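Local coordinates for protein antigen, P35 (Borreliella spielmanii A14S, PDB 6HPN) that is an outer surface protein of the PFam54 family, probably a lipoprotein, of undetermined molecular function, thought to belong to the proteins that contribute to Lyme disease pathogenesis, at residues P16-L21 with L144-L149; R78-T83 with A126-S131; D157-L162 with L211-T216. All coordinates share one frame; numbering follows the deposited sequence.

How the contacts relate
The three contacts tie together the mainly helical C-terminal part of the protein, a single chain. Contact 1 joins the first turns of helices 16-40 and 146-179 at the surface, its centre about 28 Å from the centre of the chain, whereas the centre of contact 2, between helices 75-84 and 106-135, lies about 6 Å from it. Along the chain, contact 2 is nested within the loop closed by contact 1, and contact 3 follows both, pairing helix 146-179 with helix 200-221. Contacts 1 and 3 share helix 146-179, their centres about 19 Å apart. Contacts 2 and 3, about 13 Å apart between centres, touch where helix 106-135 packs against helices 146-179 and 200-221, forming one continuous interior.

Contact 1: P16-L21 with L144-L149; sequences PEAKEL and LNKPNL
Glu17 and Lys146 make the polar half of this contact, a salt bridge in which Lys146 NZ donates to Glu17 OE1 over 2.9 Å. The ammonium reaches that oxygen on its anti side and 25° out of the carboxylate plane. Both side chains run extended beyond CG, and with chi1 of -83° the lysine leaves its helix with CG opposite the carbonyl carbon, so that its long arm spans the gap to the other helix. Asp15, the stronger partner, also forms a salt bridge with this ammonium, so the lysine serves two carboxylates, which probably stabilises its positive charge.

Apolar contacts accompany the ion pair. The methylene Lys146 CE lies 4.0 Å from Ala18 CB, and one turn further on Leu21 CG meets Leu149 CB at 4.1 Å.

Within 144-149, a capping bond starts the helix: Asn145, at the N-cap, accepts from the backbone through OD1, which lies 2.9 Å from Asn148 N.

The contact thus joins the first turns of helices 16-40 and 146-179. Leu21 continues onto Lys150 and Tyr153, Leu149 packs against Ile22 and Ile25, and on the flank facing helix 200-221 Leu144 and Asn148 touch Ile220.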
ATOM      1  N   PRO A  16       0.746 -20.899 -27.126  1.00 24.26           N
ATOM      2  CA  PRO A  16       1.770 -20.678 -26.103  1.00 23.35           C
ATOM      3  C   PRO A  16       1.875 -19.272 -25.482  1.00 23.19           C
ATOM      4  O   PRO A  16       2.166 -19.165 -24.301  1.00 24.00           O
ATOM      5  CB  PRO A  16       3.081 -20.981 -26.851  1.00 24.91           C
ATOM      6  CG  PRO A  16       2.669 -21.918 -27.967  1.00 25.72           C
ATOM      7  CD  PRO A  16       1.302 -21.418 -28.387  1.00 25.52           C
ATOM      8  N   GLU A  17       1.691 -18.214 -26.274  1.00 22.19           N
ATOM      9  CA  GLU A  17       1.686 -16.823 -25.766  1.00 19.93           C
ATOM     10  C   GLU A  17       0.577 -16.727 -24.708  1.00 20.16           C
ATOM     11  O   GLU A  17       0.889 -16.278 -23.595  1.00 19.10           O
ATOM     12  CB  GLU A  17       1.516 -15.836 -26.912  1.00 19.61           C
ATOM     13  CG  GLU A  17       1.475 -14.368 -26.490  1.00 19.81           C
ATOM     14  CD  GLU A  17       1.288 -13.334 -27.613  1.00 21.27           C
ATOM     15  OE1 GLU A  17       0.679 -13.655 -28.689  1.00 21.74           O
ATOM     16  OE2 GLU A  17       1.731 -12.177 -27.421  1.00 22.81           O
ATOM     17  N   ALA A  18      -0.648 -17.164 -25.028  1.00 19.28           N
ATOM     18  CA  ALA A  18      -1.826 -17.049 -24.137  1.00 19.62           C
ATOM     19  C   ALA A  18      -1.564 -17.885 -22.884  1.00 21.07           C
ATOM     20  O   ALA A  18      -1.768 -17.378 -21.778  1.00 20.76           O
ATOM     21  CB  ALA A  18      -3.092 -17.484 -24.829  1.00 19.00           C
ATOM     22  N   LYS A  19      -1.061 -19.102 -23.046  1.00 22.84           N
ATOM     23  CA  LYS A  19      -0.709 -19.986 -21.906  1.00 25.62           C
ATOM     24  C   LYS A  19       0.252 -19.316 -20.903  1.00 23.68           C
ATOM     25  O   LYS A  19      -0.083 -19.321 -19.704  1.00 24.58           O
ATOM     26  CB  LYS A  19      -0.107 -21.286 -22.428  1.00 30.87           C
ATOM     27  CG  LYS A  19      -1.087 -22.437 -22.638  1.00 36.81           C
ATOM     28  CD  LYS A  19      -0.395 -23.797 -22.579  1.00 40.19           C
ATOM     29  CE  LYS A  19       0.444 -23.945 -21.320  1.00 40.63           C
ATOM     30  NZ  LYS A  19       1.392 -25.077 -21.414  1.00 42.80           N
ATOM     31  N   GLU A  20       1.436 -18.844 -21.316  1.00 22.00           N
ATOM     32  CA  GLU A  20       2.457 -18.304 -20.374  1.00 21.90           C
ATOM     33  C   GLU A  20       1.819 -17.110 -19.647  1.00 20.90           C
ATOM     34  O   GLU A  20       1.914 -16.934 -18.410  1.00 19.59           O
ATOM     35  CB  GLU A  20       3.725 -17.875 -21.122  1.00 22.12           C
ATOM     36  CG  GLU A  20       4.694 -17.052 -20.284  1.00 21.82           C
ATOM     37  CD  GLU A  20       6.041 -16.807 -20.934  1.00 23.26           C
ATOM     38  OE1 GLU A  20       6.576 -17.757 -21.506  1.00 26.15           O
ATOM     39  OE2 GLU A  20       6.547 -15.666 -20.888  1.00 24.23           O
ATOM     40  N   LEU A  21       1.134 -16.317 -20.432  1.00 20.29           N
ATOM     41  CA  LEU A  21       0.497 -15.052 -20.007  1.00 20.91           C
ATOM     42  C   LEU A  21      -0.542 -15.346 -18.917  1.00 19.77           C
ATOM     43  O   LEU A  21      -0.511 -14.681 -17.864  1.00 18.10           O
ATOM     44  CB  LEU A  21      -0.067 -14.518 -21.316  1.00 22.11           C
ATOM     45  CG  LEU A  21      -0.383 -13.038 -21.492  1.00 23.23           C
ATOM     46  CD1 LEU A  21       0.611 -12.098 -20.838  1.00 23.62           C
ATOM     47  CD2 LEU A  21      -0.429 -12.733 -22.985  1.00 22.70           C
ATOM     48  N   LEU A 144     -10.439 -15.122 -22.500  1.00 28.16           N
ATOM     49  CA  LEU A 144     -10.087 -13.703 -22.788  1.00 25.20           C
ATOM     50  C   LEU A 144      -9.118 -13.584 -23.961  1.00 22.90           C
ATOM     51  O   LEU A 144      -8.223 -14.421 -24.089  1.00 20.61           O
ATOM     52  CB  LEU A 144      -9.433 -13.067 -21.560  1.00 26.00           C
ATOM     53  CG  LEU A 144     -10.330 -12.912 -20.335  1.00 25.38           C
ATOM     54  CD1 LEU A 144      -9.519 -12.415 -19.142  1.00 25.31           C
ATOM     55  CD2 LEU A 144     -11.495 -11.986 -20.629  1.00 24.99           C
ATOM     56  N   ASN A 145      -9.247 -12.480 -24.697  1.00 22.50           N
ATOM     57  CA  ASN A 145      -8.345 -12.073 -25.800  1.00 21.95           C
ATOM     58  C   ASN A 145      -7.015 -11.551 -25.226  1.00 22.67           C
ATOM     59  O   ASN A 145      -6.946 -11.153 -24.018  1.00 22.05           O
ATOM     60  CB  ASN A 145      -9.040 -11.078 -26.729  1.00 21.38           C
ATOM     61  CG  ASN A 145      -9.201  -9.693 -26.136  1.00 22.51           C
ATOM     62  OD1 ASN A 145      -8.417  -9.253 -25.287  1.00 21.14           O
ATOM     63  ND2 ASN A 145     -10.218  -8.987 -26.595  1.00 21.57           N
ATOM     64  N   LYS A 146      -6.002 -11.516 -26.092  1.00 21.98           N
ATOM     65  CA  LYS A 146      -4.592 -11.253 -25.733  1.00 21.10           C
ATOM     66  C   LYS A 146      -4.430  -9.824 -25.232  1.00 20.65           C
ATOM     67  O   LYS A 146      -3.803  -9.629 -24.193  1.00 18.92           O
ATOM     68  CB  LYS A 146      -3.688 -11.630 -26.903  1.00 21.38           C
ATOM     69  CG  LYS A 146      -3.396 -13.121 -26.912  1.00 23.05           C
ATOM     70  CD  LYS A 146      -2.922 -13.714 -28.202  1.00 23.87           C
ATOM     71  CE  LYS A 146      -2.318 -15.086 -27.989  1.00 24.70           C
ATOM     72  NZ  LYS A 146      -1.474 -15.485 -29.141  1.00 26.28           N
ATOM     73  N   PRO A 147      -4.965  -8.780 -25.918  1.00 21.67           N
ATOM     74  CA  PRO A 147      -4.872  -7.401 -25.394  1.00 20.71           C
ATOM     75  C   PRO A 147      -5.317  -7.299 -23.924  1.00 20.89           C
ATOM     76  O   PRO A 147      -4.663  -6.652 -23.122  1.00 21.41           O
ATOM     77  CB  PRO A 147      -5.802  -6.585 -26.315  1.00 19.50           C
ATOM     78  CG  PRO A 147      -5.820  -7.373 -27.624  1.00 20.05           C
ATOM     79  CD  PRO A 147      -5.651  -8.841 -27.224  1.00 20.40           C
ATOM     80  N   ASN A 148      -6.414  -7.978 -23.585  1.00 22.30           N
ATOM     81  CA  ASN A 148      -7.024  -7.931 -22.230  1.00 21.50           C
ATOM     82  C   ASN A 148      -6.133  -8.720 -21.268  1.00 20.09           C
ATOM     83  O   ASN A 148      -5.926  -8.256 -20.150  1.00 21.20           O
ATOM     84  CB  ASN A 148      -8.481  -8.395 -22.251  1.00 21.93           C
ATOM     85  CG  ASN A 148      -9.396  -7.399 -22.927  1.00 22.00           C
ATOM     86  OD1 ASN A 148      -9.064  -6.210 -23.079  1.00 22.95           O
ATOM     87  ND2 ASN A 148     -10.533  -7.895 -23.368  1.00 19.90           N
ATOM     88  N   LEU A 149      -5.574  -9.836 -21.706  1.00 19.18           N
ATOM     89  CA  LEU A 149      -4.631 -10.611 -20.862  1.00 19.13           C
ATOM     90  C   LEU A 149      -3.385  -9.767 -20.588  1.00 17.96           C
ATOM     91  O   LEU A 149      -2.904  -9.791 -19.454  1.00 19.19           O
ATOM     92  CB  LEU A 149      -4.291 -11.944 -21.544  1.00 20.03           C
ATOM     93  CG  LEU A 149      -5.357 -13.037 -21.415  1.00 20.99           C
ATOM     94  CD1 LEU A 149      -5.104 -14.182 -22.386  1.00 20.76           C
ATOM     95  CD2 LEU A 149      -5.433 -13.570 -19.969  1.00 22.52           C
TER

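Contact 2: R78-T83 with A126-S131; sequences RRILYT and AMEEIS
The helical segments 78-83 and 126-131 run at 105° to each other with their axes 11.7 Å apart at closest approach, and the gap is bridged chiefly by Arg79 and Glu128. These side chains approach from opposite directions and meet end-on in a bidentate salt bridge: Arg79 NH1 donates to Glu128 OE2 and Arg79 NH2 to Glu128 OE1, each over 3.0 Å. Both bonds are almost straight, use the syn lone pairs of the carboxylate and lie in the guanidinium plane, the two flat groups being only 8° from coplanar. Arg79 turns at chi2 and chi3 to bring its guanidinium round to the acid, while Glu128 reaches out extended.

Further contacts fix the pair's rotation. Arg79 NH1 also donates to Thr83 OG1 at 2.9 Å, again in plane, and Ile80 CG1 lies 3.3 Å above one guanidinium face, displaced toward its rim. Asp39 binds the threonine hydroxyl and Gln124 NE2 donates to Glu128 OE2, so the buried carboxylate oxygen OE2 has two donors. The opposed charges probably help keep both groups ionised.

This is the classic end-on bidentate arginine-carboxylate pair, here buried, and it links the short helix 75-84 to the long helix 106-135 in the interior of this PFam54 fold.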
ATOM      1  N   ARG A  78      -4.164  -2.560   9.105  1.00 21.26           N
ATOM      2  CA  ARG A  78      -2.777  -2.283   9.579  1.00 21.37           C
ATOM      3  C   ARG A  78      -1.830  -3.313   8.951  1.00 18.85           C
ATOM      4  O   ARG A  78      -0.699  -2.962   8.589  1.00 18.25           O
ATOM      5  CB  ARG A  78      -2.716  -2.284  11.115  1.00 21.08           C
ATOM      6  CG  ARG A  78      -3.351  -1.062  11.777  1.00 21.02           C
ATOM      7  CD  ARG A  78      -3.008  -0.947  13.260  1.00 20.82           C
ATOM      8  NE  ARG A  78      -3.296  -2.195  13.962  1.00 21.79           N
ATOM      9  CZ  ARG A  78      -4.443  -2.497  14.592  1.00 20.30           C
ATOM     10  NH1 ARG A  78      -5.438  -1.624  14.673  1.00 19.60           N
ATOM     11  NH2 ARG A  78      -4.572  -3.683  15.159  1.00 19.27           N
ATOM     12  N   ARG A  79      -2.286  -4.549   8.827  1.00 16.87           N
ATOM     13  CA  ARG A  79      -1.487  -5.613   8.186  1.00 17.03           C
ATOM     14  C   ARG A  79      -1.170  -5.161   6.738  1.00 16.56           C
ATOM     15  O   ARG A  79       0.007  -5.217   6.325  1.00 15.47           O
ATOM     16  CB  ARG A  79      -2.242  -6.945   8.311  1.00 16.32           C
ATOM     17  CG  ARG A  79      -1.412  -8.180   7.982  1.00 16.17           C
ATOM     18  CD  ARG A  79      -1.205  -8.344   6.486  1.00 16.73           C
ATOM     19  NE  ARG A  79      -2.457  -8.442   5.755  1.00 16.40           N
ATOM     20  CZ  ARG A  79      -2.579  -8.232   4.456  1.00 17.59           C
ATOM     21  NH1 ARG A  79      -1.514  -7.887   3.734  1.00 18.78           N
ATOM     22  NH2 ARG A  79      -3.769  -8.350   3.879  1.00 16.71           N
ATOM     23  N   ILE A  80      -2.176  -4.683   6.007  1.00 16.24           N
ATOM     24  CA  ILE A  80      -2.007  -4.222   4.604  1.00 15.97           C
ATOM     25  C   ILE A  80      -0.918  -3.148   4.602  1.00 15.63           C
ATOM     26  O   ILE A  80       0.012  -3.281   3.784  1.00 16.40           O
ATOM     27  CB  ILE A  80      -3.350  -3.802   3.978  1.00 15.67           C
ATOM     28  CG1 ILE A  80      -4.231  -5.039   3.749  1.00 16.13           C
ATOM     29  CG2 ILE A  80      -3.130  -3.022   2.691  1.00 15.65           C
ATOM     30  CD1 ILE A  80      -5.717  -4.756   3.577  1.00 16.12           C
ATOM     31  N   LEU A  81      -0.941  -2.194   5.528  1.00 15.12           N
ATOM     32  CA  LEU A  81       0.074  -1.098   5.546  1.00 16.07           C
ATOM     33  C   LEU A  81       1.491  -1.683   5.741  1.00 16.62           C
ATOM     34  O   LEU A  81       2.448  -1.256   5.010  1.00 15.36           O
ATOM     35  CB  LEU A  81      -0.280  -0.085   6.637  1.00 16.74           C
ATOM     36  CG  LEU A  81       0.792   0.961   6.957  1.00 17.62           C
ATOM     37  CD1 LEU A  81       1.025   1.898   5.771  1.00 18.17           C
ATOM     38  CD2 LEU A  81       0.386   1.780   8.178  1.00 17.83           C
ATOM     39  N   TYR A  82       1.629  -2.672   6.633  1.00 17.08           N
ATOM     40  CA  TYR A  82       2.916  -3.375   6.909  1.00 17.41           C
ATOM     41  C   TYR A  82       3.418  -4.134   5.673  1.00 16.92           C
ATOM     42  O   TYR A  82       4.633  -4.119   5.396  1.00 16.36           O
ATOM     43  CB  TYR A  82       2.771  -4.348   8.082  1.00 18.21           C
ATOM     44  CG  TYR A  82       2.272  -3.747   9.376  1.00 18.26           C
ATOM     45  CD1 TYR A  82       2.504  -2.423   9.713  1.00 17.42           C
ATOM     46  CD2 TYR A  82       1.555  -4.525  10.264  1.00 17.90           C
ATOM     47  CE1 TYR A  82       2.026  -1.894  10.894  1.00 17.49           C
ATOM     48  CE2 TYR A  82       1.067  -4.009  11.444  1.00 17.38           C
ATOM     49  CZ  TYR A  82       1.302  -2.690  11.767  1.00 17.99           C
ATOM     50  OH  TYR A  82       0.814  -2.210  12.962  1.00 19.28           O
ATOM     51  N   THR A  83       2.513  -4.806   4.958  1.00 16.86           N
ATOM     52  CA  THR A  83       2.845  -5.538   3.708  1.00 17.13           C
ATOM     53  C   THR A  83       3.274  -4.518   2.640  1.00 17.01           C
ATOM     54  O   THR A  83       4.168  -4.845   1.848  1.00 16.96           O
ATOM     55  CB  THR A  83       1.682  -6.429   3.248  1.00 17.19           C
ATOM     56  OG1 THR A  83       1.225  -7.214   4.362  1.00 15.72           O
ATOM     57  CG2 THR A  83       2.086  -7.289   2.067  1.00 16.70           C
ATOM     58  N   ALA A 126      -4.823  -2.165  -3.459  1.00 12.00           N
ATOM     59  CA  ALA A 126      -5.128  -2.273  -4.894  1.00 12.63           C
ATOM     60  C   ALA A 126      -4.533  -3.566  -5.462  1.00 13.97           C
ATOM     61  O   ALA A 126      -5.269  -4.280  -6.189  1.00 16.17           O
ATOM     62  CB  ALA A 126      -4.647  -1.059  -5.628  1.00 12.35           C
ATOM     63  N   MET A 127      -3.272  -3.863  -5.165  1.00 14.68           N
ATOM     64  CA  MET A 127      -2.619  -5.143  -5.552  1.00 15.79           C
ATOM     65  C   MET A 127      -3.477  -6.327  -5.085  1.00 15.84           C
ATOM     66  O   MET A 127      -3.631  -7.300  -5.837  1.00 15.43           O
ATOM     67  CB  MET A 127      -1.238  -5.295  -4.912  1.00 15.58           C
ATOM     68  CG  MET A 127      -0.221  -4.325  -5.418  1.00 15.77           C
ATOM     69  SD  MET A 127       1.343  -4.529  -4.538  1.00 18.04           S
ATOM     70  CE  MET A 127       2.334  -3.435  -5.539  1.00 19.76           C
ATOM     71  N   GLU A 128      -3.976  -6.280  -3.864  1.00 16.45           N
ATOM     72  CA  GLU A 128      -4.621  -7.478  -3.270  1.00 18.01           C
ATOM     73  C   GLU A 128      -6.027  -7.621  -3.868  1.00 17.72           C
ATOM     74  O   GLU A 128      -6.415  -8.738  -4.180  1.00 17.81           O
ATOM     75  CB  GLU A 128      -4.556  -7.382  -1.745  1.00 18.64           C
ATOM     76  CG  GLU A 128      -3.136  -7.504  -1.227  1.00 19.66           C
ATOM     77  CD  GLU A 128      -2.994  -7.545   0.282  1.00 21.98           C
ATOM     78  OE1 GLU A 128      -4.027  -7.758   0.952  1.00 23.30           O
ATOM     79  OE2 GLU A 128      -1.844  -7.383   0.786  1.00 26.32           O
ATOM     80  N   GLU A 129      -6.755  -6.519  -4.057  1.00 16.80           N
ATOM     81  CA  GLU A 129      -8.141  -6.539  -4.583  1.00 16.01           C
ATOM     82  C   GLU A 129      -8.123  -7.038  -6.031  1.00 15.42           C
ATOM     83  O   GLU A 129      -8.955  -7.874  -6.410  1.00 14.86           O
ATOM     84  CB  GLU A 129      -8.751  -5.142  -4.508  1.00 16.19           C
ATOM     85  CG  GLU A 129      -9.052  -4.724  -3.096  1.00 16.41           C
ATOM     86  CD  GLU A 129      -9.783  -3.403  -2.957  1.00 16.42           C
ATOM     87  OE1 GLU A 129      -9.567  -2.539  -3.831  1.00 16.65           O
ATOM     88  OE2 GLU A 129     -10.556  -3.250  -1.957  1.00 16.47           O
ATOM     89  N   ILE A 130      -7.186  -6.535  -6.814  1.00 14.47           N
ATOM     90  CA  ILE A 130      -7.050  -6.968  -8.222  1.00 14.70           C
ATOM     91  C   ILE A 130      -6.679  -8.457  -8.242  1.00 14.54           C
ATOM     92  O   ILE A 130      -7.235  -9.193  -9.088  1.00 13.92           O
ATOM     93  CB  ILE A 130      -6.050  -6.057  -8.960  1.00 14.46           C
ATOM     94  CG1 ILE A 130      -6.650  -4.656  -9.116  1.00 14.14           C
ATOM     95  CG2 ILE A 130      -5.652  -6.675 -10.293  1.00 14.63           C
ATOM     96  CD1 ILE A 130      -5.879  -3.733 -10.008  1.00 13.60           C
ATOM     97  N   SER A 131      -5.790  -8.899  -7.356  1.00 14.38           N
ATOM     98  CA  SER A 131      -5.387 -10.323  -7.308  1.00 15.14           C
ATOM     99  C   SER A 131      -6.636 -11.152  -7.008  1.00 15.78           C
ATOM    100  O   SER A 131      -6.880 -12.113  -7.755  1.00 18.26           O
ATOM    101  CB  SER A 131      -4.250 -10.571  -6.348  1.00 15.33           C
ATOM    102  OG  SER A 131      -3.075  -9.852  -6.752  1.00 14.88           O
TER

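Contact 3: D157-L162 with L211-T216; sequences DKLKTL and LNLINT
Leu213 carries this contact from the 211-216 side, its CD1 methyl resting 3.8 Å from Leu159 CD2 and 3.9 Å from Leu159 CG. Its chi1 of -70° sets CG opposite the carbonyl carbon and carries the isobutyl group toward the facing helix. Leu159 adopts a matching first torsion, and the two side chains slide past each other in opposite directions, meeting flank to flank through one methyl of each and the branch carbon of Leu159. A looser apolar contact adds to this, with Lys158 CB 4.4 Å from Leu213 CD1, so the base of the lysine borders the leucine pair. The interaction is purely van der Waals and small in area, with 113 Å² buried over both sides.

Ile214 comes next and turns to helix 106-135, where it packs on Glu129 and Ile130. Thr216 closes the segment. Its hydroxyl donates to Asn212 O over 2.8 Å, from the opposite face of the carbonyl plane to Thr216 N, so one oxygen accepts two donors, both bonds being internal to the helix; the threonine side chain also touches Thr151.

The leucine pair sits where three helices converge: Leu159 extends to Met127 of helix 106-135, and Leu213, on helix 200-221, reaches Asp155 on helix 146-179. Neighbouring Leu162 extends the packing, lying against Ile206 and Leu209 of helix 200-221 and Ile123 of helix 106-135.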
ATOM      1  N   ASP A 157       2.797  -4.643 -13.173  1.00 19.99           N
ATOM      2  CA  ASP A 157       4.082  -3.915 -13.358  1.00 21.05           C
ATOM      3  C   ASP A 157       3.842  -2.457 -13.003  1.00 20.49           C
ATOM      4  O   ASP A 157       4.663  -1.887 -12.297  1.00 20.84           O
ATOM      5  CB  ASP A 157       4.645  -4.064 -14.772  1.00 22.57           C
ATOM      6  CG  ASP A 157       5.262  -5.431 -15.039  1.00 24.19           C
ATOM      7  OD1 ASP A 157       5.647  -6.088 -14.083  1.00 22.16           O
ATOM      8  OD2 ASP A 157       5.384  -5.805 -16.215  1.00 30.28           O
ATOM      9  N   LYS A 158       2.688  -1.920 -13.375  1.00 21.35           N
ATOM     10  CA  LYS A 158       2.301  -0.517 -13.061  1.00 21.59           C
ATOM     11  C   LYS A 158       2.137  -0.314 -11.547  1.00 22.85           C
ATOM     12  O   LYS A 158       2.682   0.693 -11.029  1.00 26.56           O
ATOM     13  CB  LYS A 158       1.043  -0.132 -13.835  1.00 20.93           C
ATOM     14  CG  LYS A 158       1.341   0.334 -15.248  1.00 20.17           C
ATOM     15  CD  LYS A 158       0.137   0.365 -16.155  1.00 20.34           C
ATOM     16  CE  LYS A 158       0.529   0.190 -17.606  1.00 19.90           C
ATOM     17  NZ  LYS A 158      -0.449   0.835 -18.497  1.00 21.58           N
ATOM     18  N   LEU A 159       1.450  -1.215 -10.843  1.00 22.02           N
ATOM     19  CA  LEU A 159       1.326  -1.101  -9.369  1.00 22.43           C
ATOM     20  C   LEU A 159       2.703  -1.272  -8.723  1.00 22.22           C
ATOM     21  O   LEU A 159       2.962  -0.615  -7.708  1.00 20.73           O
ATOM     22  CB  LEU A 159       0.353  -2.159  -8.853  1.00 23.01           C
ATOM     23  CG  LEU A 159      -1.097  -1.934  -9.250  1.00 24.19           C
ATOM     24  CD1 LEU A 159      -1.972  -3.085  -8.799  1.00 24.58           C
ATOM     25  CD2 LEU A 159      -1.621  -0.625  -8.686  1.00 24.93           C
ATOM     26  N   LYS A 160       3.551  -2.127  -9.289  1.00 22.17           N
ATOM     27  CA  LYS A 160       4.882  -2.411  -8.709  1.00 24.81           C
ATOM     28  C   LYS A 160       5.676  -1.100  -8.681  1.00 23.18           C
ATOM     29  O   LYS A 160       6.255  -0.775  -7.650  1.00 23.99           O
ATOM     30  CB  LYS A 160       5.560  -3.546  -9.485  1.00 28.61           C
ATOM     31  CG  LYS A 160       6.808  -4.096  -8.819  1.00 32.88           C
ATOM     32  CD  LYS A 160       7.511  -5.191  -9.594  1.00 39.34           C
ATOM     33  CE  LYS A 160       9.009  -5.132  -9.381  1.00 44.17           C
ATOM     34  NZ  LYS A 160       9.732  -6.108 -10.224  1.00 50.74           N
ATOM     35  N   THR A 161       5.621  -0.308  -9.742  1.00 22.06           N
ATOM     36  CA  THR A 161       6.296   1.008  -9.804  1.00 21.62           C
ATOM     37  C   THR A 161       5.878   1.879  -8.611  1.00 22.51           C
ATOM     38  O   THR A 161       6.774   2.459  -7.972  1.00 22.09           O
ATOM     39  CB  THR A 161       6.031   1.662 -11.160  1.00 21.51           C
ATOM     40  OG1 THR A 161       6.756   0.824 -12.055  1.00 20.74           O
ATOM     41  CG2 THR A 161       6.508   3.092 -11.252  1.00 20.57           C
ATOM     42  N   LEU A 162       4.575   1.989  -8.332  1.00 23.60           N
ATOM     43  CA  LEU A 162       4.060   2.820  -7.207  1.00 22.43           C
ATOM     44  C   LEU A 162       4.630   2.297  -5.897  1.00 21.67           C
ATOM     45  O   LEU A 162       5.119   3.111  -5.095  1.00 22.06           O
ATOM     46  CB  LEU A 162       2.539   2.742  -7.153  1.00 23.13           C
ATOM     47  CG  LEU A 162       1.812   3.325  -8.352  1.00 24.52           C
ATOM     48  CD1 LEU A 162       0.335   3.002  -8.262  1.00 25.63           C
ATOM     49  CD2 LEU A 162       2.021   4.827  -8.438  1.00 23.57           C
ATOM     50  N   LEU A 211      -7.837   3.830  -9.394  1.00 20.82           N
ATOM     51  CA  LEU A 211      -9.257   3.855  -9.809  1.00 23.07           C
ATOM     52  C   LEU A 211      -9.354   3.210 -11.202  1.00 23.74           C
ATOM     53  O   LEU A 211     -10.246   2.379 -11.423  1.00 21.72           O
ATOM     54  CB  LEU A 211      -9.778   5.301  -9.810  1.00 24.15           C
ATOM     55  CG  LEU A 211     -11.202   5.515 -10.349  1.00 24.54           C
ATOM     56  CD1 LEU A 211     -12.259   4.927  -9.428  1.00 23.69           C
ATOM     57  CD2 LEU A 211     -11.484   6.992 -10.562  1.00 25.35           C
ATOM     58  N   ASN A 212      -8.502   3.582 -12.153  1.00 25.70           N
ATOM     59  CA  ASN A 212      -8.834   3.162 -13.534  1.00 28.76           C
ATOM     60  C   ASN A 212      -8.151   1.814 -13.815  1.00 24.20           C
ATOM     61  O   ASN A 212      -8.701   1.036 -14.621  1.00 21.22           O
ATOM     62  CB  ASN A 212      -8.891   4.358 -14.498  1.00 35.83           C
ATOM     63  CG  ASN A 212      -7.609   5.104 -14.737  1.00 41.10           C
ATOM     64  OD1 ASN A 212      -6.661   4.545 -15.275  1.00 57.98           O
ATOM     65  ND2 ASN A 212      -7.621   6.395 -14.452  1.00 41.50           N
ATOM     66  N   LEU A 213      -7.204   1.390 -12.981  1.00 22.23           N
ATOM     67  CA  LEU A 213      -6.782  -0.040 -12.983  1.00 20.94           C
ATOM     68  C   LEU A 213      -7.878  -0.947 -12.417  1.00 18.47           C
ATOM     69  O   LEU A 213      -8.100  -2.018 -13.010  1.00 16.67           O
ATOM     70  CB  LEU A 213      -5.493  -0.199 -12.182  1.00 22.41           C
ATOM     71  CG  LEU A 213      -4.250   0.397 -12.834  1.00 23.09           C
ATOM     72  CD1 LEU A 213      -3.022  -0.219 -12.196  1.00 24.17           C
ATOM     73  CD2 LEU A 213      -4.239   0.207 -14.353  1.00 21.88           C
ATOM     74  N   ILE A 214      -8.553  -0.539 -11.341  1.00 17.11           N
ATOM     75  CA  ILE A 214      -9.633  -1.358 -10.716  1.00 18.79           C
ATOM     76  C   ILE A 214     -10.839  -1.440 -11.674  1.00 18.37           C
ATOM     77  O   ILE A 214     -11.421  -2.547 -11.828  1.00 19.01           O
ATOM     78  CB  ILE A 214     -10.023  -0.809  -9.324  1.00 20.37           C
ATOM     79  CG1 ILE A 214      -8.905  -0.959  -8.285  1.00 19.93           C
ATOM     80  CG2 ILE A 214     -11.309  -1.452  -8.842  1.00 21.09           C
ATOM     81  CD1 ILE A 214      -8.963  -2.225  -7.471  1.00 20.47           C
ATOM     82  N   ASN A 215     -11.223  -0.321 -12.279  1.00 17.26           N
ATOM     83  CA  ASN A 215     -12.346  -0.262 -13.248  1.00 17.77           C
ATOM     84  C   ASN A 215     -12.011  -1.114 -14.474  1.00 17.73           C
ATOM     85  O   ASN A 215     -12.884  -1.884 -14.936  1.00 16.69           O
ATOM     86  CB  ASN A 215     -12.687   1.177 -13.636  1.00 18.16           C
ATOM     87  CG  ASN A 215     -13.558   1.862 -12.595  1.00 18.72           C
ATOM     88  OD1 ASN A 215     -14.248   1.193 -11.822  1.00 18.35           O
ATOM     89  ND2 ASN A 215     -13.559   3.188 -12.581  1.00 16.55           N
ATOM     90  N   THR A 216     -10.798  -0.981 -14.991  1.00 17.72           N
ATOM     91  CA  THR A 216     -10.391  -1.695 -16.214  1.00 18.10           C
ATOM     92  C   THR A 216     -10.397  -3.203 -15.938  1.00 19.39           C
ATOM     93  O   THR A 216     -10.953  -3.963 -16.777  1.00 18.93           O
ATOM     94  CB  THR A 216      -9.036  -1.219 -16.716  1.00 18.12           C
ATOM     95  OG1 THR A 216      -9.211   0.090 -17.243  1.00 18.05           O
ATOM     96  CG2 THR A 216      -8.499  -2.131 -17.795  1.00 19.33           C
TER